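Local coordinates for putative Lipoprotein (Shewanella oneidensis, PDB 3U24), which is a putative lipoprotein of unknown function that binds zinc and calcium ions and belongs to the DUF885 family, grouped with metallopeptidase-like proteins, at residues Y155-A158 / A159-N162. Sequence-based numbering, arbitrary orientation.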
loop_
_atom_site.group_PDB
_atom_site.type_symbol
_atom_site.label_atom_id
_atom_site.label_comp_id
_atom_site.label_asym_id
_atom_site.label_seq_id
_atom_site.Cartn_x
_atom_site.Cartn_y
_atom_site.Cartn_z
ATOM N N TYR A 155 -9.737 26.255 6.378
ATOM C CA TYR A 155 -9.119 24.944 6.462
ATOM C C TYR A 155 -7.785 25.067 7.176
ATOM O O TYR A 155 -7.535 24.327 8.061
ATOM C CB TYR A 155 -8.917 24.380 5.049
ATOM C CG TYR A 155 -8.263 23.037 4.993
ATOM C CD1 TYR A 155 -6.884 22.918 5.045
ATOM C CD2 TYR A 155 -9.015 21.886 4.910
ATOM C CE1 TYR A 155 -6.265 21.659 4.997
ATOM C CE2 TYR A 155 -8.416 20.600 4.868
ATOM C CZ TYR A 155 -7.043 20.499 4.908
ATOM O OH TYR A 155 -6.431 19.255 4.857
ATOM N N TYR A 156 -6.928 26.005 6.769
ATOM C CA TYR A 156 -5.625 26.119 7.391
ATOM C C TYR A 156 -5.660 26.802 8.791
ATOM O O TYR A 156 -4.831 26.460 9.643
ATOM C CB TYR A 156 -4.614 26.781 6.437
ATOM C CG TYR A 156 -4.197 25.895 5.252
ATOM C CD1 TYR A 156 -3.369 24.815 5.443
ATOM C CD2 TYR A 156 -4.633 26.159 3.957
ATOM C CE1 TYR A 156 -3.002 23.991 4.393
ATOM C CE2 TYR A 156 -4.260 25.348 2.883
ATOM C CZ TYR A 156 -3.454 24.250 3.128
ATOM O OH TYR A 156 -3.024 23.445 2.103
ATOM N N ALA A 157 -6.581 27.746 9.009
ATOM C CA ALA A 157 -6.863 28.229 10.391
ATOM C C ALA A 157 -7.226 27.062 11.328
ATOM O O ALA A 157 -6.732 27.015 12.455
ATOM C CB ALA A 157 -7.972 29.317 10.441
ATOM N N ALA A 158 -8.087 26.149 10.861
ATOM C CA ALA A 158 -8.443 24.949 11.626
ATOM C C ALA A 158 -7.195 24.072 11.914
ATOM O O ALA A 158 -7.004 23.530 13.024
ATOM C CB ALA A 158 -9.522 24.119 10.886
ATOM N N ALA A 159 -6.346 23.958 10.908
ATOM C CA ALA A 159 -5.135 23.167 11.035
ATOM C C ALA A 159 -4.302 23.726 12.186
ATOM O O ALA A 159 -3.895 22.986 13.058
ATOM C CB ALA A 159 -4.323 23.208 9.740
ATOM N N ARG A 160 -4.091 25.041 12.177
ATOM C CA ARG A 160 -3.207 25.642 13.136
ATOM C C ARG A 160 -3.793 25.600 14.559
ATOM O O ARG A 160 -3.040 25.463 15.536
ATOM C CB ARG A 160 -2.811 27.059 12.718
ATOM C CG ARG A 160 -2.029 27.074 11.413
ATOM C CD ARG A 160 -1.503 28.451 11.104
ATOM N NE ARG A 160 -2.592 29.370 10.848
ATOM C CZ ARG A 160 -3.092 29.632 9.642
ATOM N NH1 ARG A 160 -2.610 29.064 8.544
ATOM N NH2 ARG A 160 -4.093 30.478 9.515
ATOM N N GLY A 161 -5.116 25.662 14.658
ATOM C CA GLY A 161 -5.821 25.524 15.953
ATOM C C GLY A 161 -5.839 24.088 16.487
ATOM O O GLY A 161 -6.019 23.884 17.666
ATOM N N ASN A 162 -5.651 23.097 15.633
ATOM C CA ASN A 162 -5.648 21.690 16.059
ATOM C C ASN A 162 -4.280 21.134 16.364
ATOM O O ASN A 162 -4.130 20.263 17.186
ATOM C CB ASN A 162 -6.123 20.786 14.935
ATOM C CG ASN A 162 -7.597 20.726 14.802
ATOM O OD1 ASN A 162 -8.352 21.218 15.654
ATOM N ND2 ASN A 162 -8.041 20.033 13.727
HETATM O O HOH W 1 -9.020 23.543 14.986
#
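Arg160 folds back over the preceding turn and lays its guanidinium flat above Tyr156 O, which sits 3.5 Å from the plane over its centre. With CG anti to the carbonyl carbon (chi1 -63°) the chain already runs toward the N-terminal end of the helix, and a bend at chi3 (-66°) brings the guanidinium back over the backbone; NH1 then comes 3.7 Å from Tyr156 CB, and NH2 an equal distance from Ala157 CA. From there NH1 is hydrogen-bonded to His220 of helix 200-234, whose ring also meets that of Tyr156. An alanine in place of Arg160 would probably leave His220 ND1 without this mate and take away the flat group over Tyr156 O and beside Ala157.

Among the backbone bonds, Arg160 N to Tyr156 O measures 3.0 Å, and those from Ala159 to Tyr155 and from Gly161 to Ala157 follow the same i+4 to i pattern. The last, Asn162 N to Ala158 O, is weak (129°), and Asn162 N also donates to Ala159 O. A water bridges Ala158 O (2.8 Å) and, at a doubtfully short distance, Asn162 OD1, while Asn162 ND2 bonds Tyr121 OH.

On the buried side, Tyr155 and Tyr156 send their hydroxyls to the backbone N of Asn122 and Val123 respectively, Tyr156 OH also pairing with Asn178. Together with the Arg160-His220 bond, they fix alpha-helix 152-162 between the 121-123 loop and helix 200-234 of this largely helical fold.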